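Local coordinates for protein fructose-bisphosphate aldolase (Slackia heliotrinireducens, PDB 4MOZ) that belongs to the DeoC/LacD aldolase family and has a TIM-barrel fold with eight parallel strands, in an assembly of five chains, at residues K3-R6 with D7-K10; F251-Q254 with L255-I259. All blocks are in the same frame, centred on the assembly; numbering follows the deposited sequence.

In the fold
The two contacts lie in series along the chain and neither crosses the other. Contact 1 comes first, near the N terminus. It closes a short 3-10 turn in the loop before helix 20-30, at the surface, and its residues pack on that helix. The chain then runs through seven strands of the barrel before contact 2 opens. Contact 2 is a pair of successive turns in helix 248-260, which links strand 237-240 to strand 266-269. It packs on helices 222-232, 278-294 and 298-305. The centres of the two contacts are about 24 Å apart and their nearest atoms about 11 Å, so they do not touch.

Contact 1: residues K3-R6 with D7-K10; sequences KITR and DQVK
D7 follows directly on R6, and its CB comes to 4.3 Å from OG1 of T5. Its carboxylate forms no contact with the R6 guanidinium, which instead makes salt bridges to D25 and E21 of helix 20-30.

Q8 is bonded to T5 twice. Its backbone N-H bonds to the T5 carbonyl, N to O 3.0 Å, which closes the first turn of the 3-10 segment. The Q8 side chain then folds back beside the start of this turn. CG lies next to the backbone N (chi1 -74°), and from there the chain is extended. This brings OE1 to 2.9 Å from the T5 backbone N. The N-H of T5 points well at OE1, with an angle of 158° at the hydrogen, and the donor is tilted out of the amide carbonyl plane. The T5 hydroxyl sits alongside the same chain, with OG1 3.5 Å from Q8 CG. OG1 is also 3.3 Å from OE1, but a bond there is not settled. T5 and Q8 are therefore joined in both directions, backbone to backbone and backbone to side chain.

V9 adds the second turn bond, from its N to the R6 O at 3.1 Å. A water also donates to R6 O and to V9 O, so the R6 carbonyl has two partners. V9 CG2 meets I4 CD1 at 3.9 Å. Both residues reach helix 20-30, I4 on M28 and V9 on Y23 and Y27.

The chemistry is mixed. The polar bonds of T5 and Q8 fix the start of the turn at an exposed site, while the apolar pair faces the helix.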
ATOM      1  N   LYS C   3       6.386   7.470  45.421  1.00 33.81           N
ATOM      2  CA  LYS C   3       6.929   8.682  44.835  1.00 34.40           C
ATOM      3  C   LYS C   3       8.266   8.387  44.175  1.00 34.42           C
ATOM      4  O   LYS C   3       9.092   7.660  44.728  1.00 36.75           O
ATOM      5  CB  LYS C   3       7.091   9.774  45.888  1.00 33.42           C
ATOM      6  CG  LYS C   3       7.577  11.099  45.324  1.00 38.71           C
ATOM      7  CD  LYS C   3       7.543  12.198  46.369  1.00 44.43           C
ATOM      8  CE  LYS C   3       8.298  13.423  45.885  1.00 47.13           C
ATOM      9  NZ  LYS C   3       9.769  13.254  46.041  1.00 49.83           N
ATOM     10  N   ILE C   4       8.462   8.947  42.985  1.00 34.05           N
ATOM     11  CA  ILE C   4       9.743   8.895  42.291  1.00 33.20           C
ATOM     12  C   ILE C   4      10.193  10.322  41.975  1.00 33.00           C
ATOM     13  O   ILE C   4       9.371  11.238  41.895  1.00 33.06           O
ATOM     14  CB  ILE C   4       9.670   8.059  40.990  1.00 31.49           C
ATOM     15  CG1 ILE C   4       8.572   8.587  40.056  1.00 33.09           C
ATOM     16  CG2 ILE C   4       9.445   6.585  41.311  1.00 30.08           C
ATOM     17  CD1 ILE C   4       8.773   8.251  38.591  1.00 32.77           C
ATOM     18  N   THR C   5      11.497  10.508  41.819  1.00 34.37           N
ATOM     19  CA  THR C   5      12.043  11.782  41.364  1.00 35.08           C
ATOM     20  C   THR C   5      12.351  11.678  39.870  1.00 34.97           C
ATOM     21  O   THR C   5      12.328  10.581  39.304  1.00 37.13           O
ATOM     22  CB  THR C   5      13.329  12.152  42.124  1.00 37.37           C
ATOM     23  OG1 THR C   5      14.281  11.087  41.997  1.00 39.32           O
ATOM     24  CG2 THR C   5      13.032  12.390  43.603  1.00 37.10           C
ATOM     25  N   ARG C   6      12.640  12.816  39.240  1.00 33.69           N
ATOM     26  CA  ARG C   6      12.984  12.848  37.819  1.00 34.59           C
ATOM     27  C   ARG C   6      14.149  11.916  37.492  1.00 36.68           C
ATOM     28  O   ARG C   6      14.084  11.164  36.519  1.00 37.91           O
ATOM     29  CB  ARG C   6      13.309  14.271  37.372  1.00 35.90           C
ATOM     30  CG  ARG C   6      12.118  15.211  37.365  1.00 34.80           C
ATOM     31  CD  ARG C   6      12.514  16.581  36.840  1.00 34.67           C
ATOM     32  NE  ARG C   6      12.835  16.569  35.411  1.00 35.10           N
ATOM     33  CZ  ARG C   6      11.944  16.729  34.435  1.00 34.31           C
ATOM     34  NH1 ARG C   6      10.659  16.904  34.719  1.00 31.32           N
ATOM     35  NH2 ARG C   6      12.336  16.706  33.167  1.00 37.61           N
ATOM     36  N   ASP C   7      15.192  11.954  38.322  1.00 36.65           N
ATOM     37  CA  ASP C   7      16.390  11.123  38.140  1.00 39.02           C
ATOM     38  C   ASP C   7      16.120   9.617  38.175  1.00 36.66           C
ATOM     39  O   ASP C   7      16.911   8.830  37.658  1.00 42.36           O
ATOM     40  CB  ASP C   7      17.455  11.482  39.183  1.00 45.29           C
ATOM     41  CG  ASP C   7      18.061  12.862  38.955  1.00 52.35           C
ATOM     42  OD1 ASP C   7      17.482  13.675  38.202  1.00 51.97           O
ATOM     43  OD2 ASP C   7      19.127  13.141  39.542  1.00 62.56           O
ATOM     44  N   GLN C   8      15.009   9.222  38.787  1.00 35.63           N
ATOM     45  CA  GLN C   8      14.642   7.807  38.885  1.00 38.38           C
ATOM     46  C   GLN C   8      13.919   7.258  37.653  1.00 37.70           C
ATOM     47  O   GLN C   8      13.727   6.046  37.535  1.00 40.85           O
ATOM     48  CB  GLN C   8      13.790   7.571  40.126  1.00 40.19           C
ATOM     49  CG  GLN C   8      14.566   7.606  41.428  1.00 41.50           C
ATOM     50  CD  GLN C   8      13.664   7.386  42.617  1.00 42.09           C
ATOM     51  OE1 GLN C   8      12.962   8.296  43.047  1.00 43.04           O
ATOM     52  NE2 GLN C   8      13.667   6.171  43.147  1.00 46.32           N
ATOM     53  N   VAL C   9      13.504   8.146  36.753  1.00 36.04           N
ATOM     54  CA  VAL C   9      12.888   7.744  35.487  1.00 35.97           C
ATOM     55  C   VAL C   9      13.965   7.155  34.571  1.00 34.54           C
ATOM     56  O   VAL C   9      14.935   7.832  34.228  1.00 35.08           O
ATOM     57  CB  VAL C   9      12.186   8.933  34.778  1.00 33.69           C
ATOM     58  CG1 VAL C   9      11.632   8.519  33.421  1.00 29.32           C
ATOM     59  CG2 VAL C   9      11.077   9.511  35.646  1.00 31.77           C
ATOM     60  N   LYS C  10      13.799   5.888  34.198  1.00 35.10           N
ATOM     61  CA  LYS C  10      14.685   5.260  33.219  1.00 37.52           C
ATOM     62  C   LYS C  10      14.288   5.658  31.799  1.00 34.93           C
ATOM     63  O   LYS C  10      13.239   5.250  31.289  1.00 36.55           O
ATOM     64  CB  LYS C  10      14.701   3.739  33.380  1.00 39.60           C
ATOM     65  CG  LYS C  10      15.607   3.264  34.501  1.00 44.01           C
ATOM     66  CD  LYS C  10      15.546   1.758  34.669  1.00 51.01           C
ATOM     67  CE  LYS C  10      16.304   1.331  35.914  1.00 57.22           C
ATOM     68  NZ  LYS C  10      15.985  -0.072  36.297  1.00 62.84           N
TER
HETATM   69  O   HOH W   1      16.104  10.496  34.521  1.00 37.11           O

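Contact 2: residues F251-Q254 with L255-I259; sequences FLQQ and LHDQI
L255 sets its CG over one face of the F251 ring, 4.1 Å above the plane and offset toward the rim, while its CD1 hangs past the rim, 3.6 Å from CE2 of F251. The ring is brought there by its first torsion, which sets CG opposite the backbone N (chi1 174°). Both residues also pack on I288 of helix 278-294, so the pair belongs to the buried side of the helix. The backbone follows the usual i to i+4 pattern. L255 N bonds to F251 O, H256 N to L252 O, D257 N to Q253 O at 2.9 Å, and Q258 N to Q254 O.

Helix 248-260 is the connecting helix of a beta-alpha-beta unit in the TIM barrel, between strands 237-240 and 266-269. Two of its glutamines reach the loop that follows strand 237-240: Q254 OE1 accepts from G243 N, and Q258 NE2 donates to A241 O.

The partly exposed flank carries a polar pair. Q253 bends at chi2 (68°) and turns its amide along the helix, so that NE2 comes to 3.0 Å from OD1 of D257. OD1 lies in the amide plane, yet NE2 meets the carboxylate from above its plane. The two flat groups are turned 48° apart. V298 of helix 298-305 touches both Q253 and H256, and D257 packs on A223.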
ATOM      1  N   PHE C 251     -13.725  -5.143  43.361  1.00 35.46           N
ATOM      2  CA  PHE C 251     -12.984  -4.437  42.326  1.00 34.79           C
ATOM      3  C   PHE C 251     -11.685  -3.825  42.863  1.00 35.56           C
ATOM      4  O   PHE C 251     -10.618  -3.991  42.263  1.00 35.88           O
ATOM      5  CB  PHE C 251     -13.866  -3.358  41.680  1.00 33.67           C
ATOM      6  CG  PHE C 251     -13.135  -2.487  40.694  1.00 35.18           C
ATOM      7  CD1 PHE C 251     -12.893  -2.929  39.394  1.00 37.10           C
ATOM      8  CD2 PHE C 251     -12.680  -1.226  41.066  1.00 33.72           C
ATOM      9  CE1 PHE C 251     -12.213  -2.129  38.487  1.00 38.20           C
ATOM     10  CE2 PHE C 251     -12.001  -0.422  40.164  1.00 35.56           C
ATOM     11  CZ  PHE C 251     -11.766  -0.874  38.874  1.00 37.70           C
ATOM     12  N   LEU C 252     -11.783  -3.122  43.991  1.00 32.58           N
ATOM     13  CA  LEU C 252     -10.627  -2.435  44.564  1.00 31.70           C
ATOM     14  C   LEU C 252      -9.617  -3.427  45.129  1.00 31.36           C
ATOM     15  O   LEU C 252      -8.420  -3.144  45.162  1.00 29.06           O
ATOM     16  CB  LEU C 252     -11.061  -1.410  45.622  1.00 31.55           C
ATOM     17  CG  LEU C 252     -11.870  -0.198  45.131  1.00 32.06           C
ATOM     18  CD1 LEU C 252     -12.631   0.450  46.279  1.00 31.73           C
ATOM     19  CD2 LEU C 252     -10.998   0.830  44.420  1.00 27.96           C
ATOM     20  N   GLN C 253     -10.113  -4.591  45.554  1.00 33.12           N
ATOM     21  CA  GLN C 253      -9.272  -5.694  46.025  1.00 34.36           C
ATOM     22  C   GLN C 253      -8.508  -6.345  44.877  1.00 34.69           C
ATOM     23  O   GLN C 253      -7.349  -6.722  45.035  1.00 34.29           O
ATOM     24  CB  GLN C 253     -10.110  -6.740  46.778  1.00 37.36           C
ATOM     25  CG  GLN C 253      -9.311  -7.874  47.421  1.00 38.90           C
ATOM     26  CD  GLN C 253      -8.446  -7.414  48.590  1.00 37.61           C
ATOM     27  OE1 GLN C 253      -8.944  -6.855  49.566  1.00 39.63           O
ATOM     28  NE2 GLN C 253      -7.144  -7.662  48.497  1.00 36.55           N
ATOM     29  N   GLN C 254      -9.159  -6.484  43.724  1.00 34.32           N
ATOM     30  CA  GLN C 254      -8.493  -6.997  42.529  1.00 34.32           C
ATOM     31  C   GLN C 254      -7.320  -6.103  42.137  1.00 31.88           C
ATOM     32  O   GLN C 254      -6.217  -6.592  41.910  1.00 35.89           O
ATOM     33  CB  GLN C 254      -9.468  -7.106  41.364  1.00 38.24           C
ATOM     34  CG  GLN C 254     -10.433  -8.276  41.457  1.00 42.35           C
ATOM     35  CD  GLN C 254     -11.355  -8.361  40.254  1.00 46.14           C
ATOM     36  OE1 GLN C 254     -11.072  -7.791  39.198  1.00 54.73           O
ATOM     37  NE2 GLN C 254     -12.466  -9.077  40.406  1.00 43.41           N
ATOM     38  N   LEU C 255      -7.563  -4.795  42.082  1.00 31.90           N
ATOM     39  CA  LEU C 255      -6.534  -3.825  41.712  1.00 32.26           C
ATOM     40  C   LEU C 255      -5.358  -3.838  42.680  1.00 32.78           C
ATOM     41  O   LEU C 255      -4.203  -3.710  42.269  1.00 31.67           O
ATOM     42  CB  LEU C 255      -7.122  -2.410  41.631  1.00 33.48           C
ATOM     43  CG  LEU C 255      -8.214  -2.105  40.601  1.00 36.37           C
ATOM     44  CD1 LEU C 255      -8.419  -0.600  40.515  1.00 38.45           C
ATOM     45  CD2 LEU C 255      -7.887  -2.672  39.224  1.00 35.55           C
ATOM     46  N   HIS C 256      -5.668  -3.990  43.967  1.00 31.75           N
ATOM     47  CA  HIS C 256      -4.661  -4.058  45.012  1.00 32.80           C
ATOM     48  C   HIS C 256      -3.819  -5.303  44.859  1.00 30.99           C
ATOM     49  O   HIS C 256      -2.585  -5.233  44.889  1.00 30.11           O
ATOM     50  CB  HIS C 256      -5.326  -4.000  46.389  1.00 33.84           C
ATOM     51  CG  HIS C 256      -4.371  -3.680  47.514  1.00 33.91           C
ATOM     52  ND1 HIS C 256      -3.670  -4.630  48.161  1.00 34.85           N
ATOM     53  CD2 HIS C 256      -4.010  -2.463  48.092  1.00 35.10           C
ATOM     54  CE1 HIS C 256      -2.902  -4.056  49.109  1.00 36.71           C
ATOM     55  NE2 HIS C 256      -3.109  -2.728  49.063  1.00 37.75           N
ATOM     56  N   ASP C 257      -4.479  -6.446  44.671  1.00 29.69           N
ATOM     57  CA  ASP C 257      -3.791  -7.716  44.432  1.00 29.54           C
ATOM     58  C   ASP C 257      -2.900  -7.673  43.195  1.00 30.52           C
ATOM     59  O   ASP C 257      -1.784  -8.188  43.217  1.00 31.70           O
ATOM     60  CB  ASP C 257      -4.794  -8.867  44.313  1.00 30.86           C
ATOM     61  CG  ASP C 257      -5.483  -9.185  45.630  1.00 33.32           C
ATOM     62  OD1 ASP C 257      -5.045  -8.682  46.689  1.00 36.58           O
ATOM     63  OD2 ASP C 257      -6.471  -9.945  45.609  1.00 37.78           O
ATOM     64  N   GLN C 258      -3.397  -7.057  42.124  1.00 27.82           N
ATOM     65  CA  GLN C 258      -2.651  -6.961  40.872  1.00 29.77           C
ATOM     66  C   GLN C 258      -1.332  -6.217  41.052  1.00 30.89           C
ATOM     67  O   GLN C 258      -0.316  -6.603  40.474  1.00 30.98           O
ATOM     68  CB  GLN C 258      -3.498  -6.301  39.779  1.00 28.28           C
ATOM     69  CG  GLN C 258      -4.581  -7.210  39.210  1.00 28.82           C
ATOM     70  CD  GLN C 258      -5.645  -6.467  38.418  1.00 30.64           C
ATOM     71  OE1 GLN C 258      -5.577  -5.245  38.238  1.00 33.49           O
ATOM     72  NE2 GLN C 258      -6.643  -7.206  37.942  1.00 29.37           N
ATOM     73  N   ILE C 259      -1.348  -5.159  41.861  1.00 29.97           N
ATOM     74  CA  ILE C 259      -0.143  -4.382  42.123  1.00 29.18           C
ATOM     75  C   ILE C 259       0.823  -5.153  43.024  1.00 32.66           C
ATOM     76  O   ILE C 259       1.968  -5.395  42.645  1.00 33.06           O
ATOM     77  CB  ILE C 259      -0.460  -3.003  42.744  1.00 29.61           C
ATOM     78  CG1 ILE C 259      -1.267  -2.144  41.763  1.00 30.24           C
ATOM     79  CG2 ILE C 259       0.831  -2.290  43.146  1.00 29.65           C
ATOM     80  CD1 ILE C 259      -1.881  -0.898  42.373  1.00 31.15           C
TER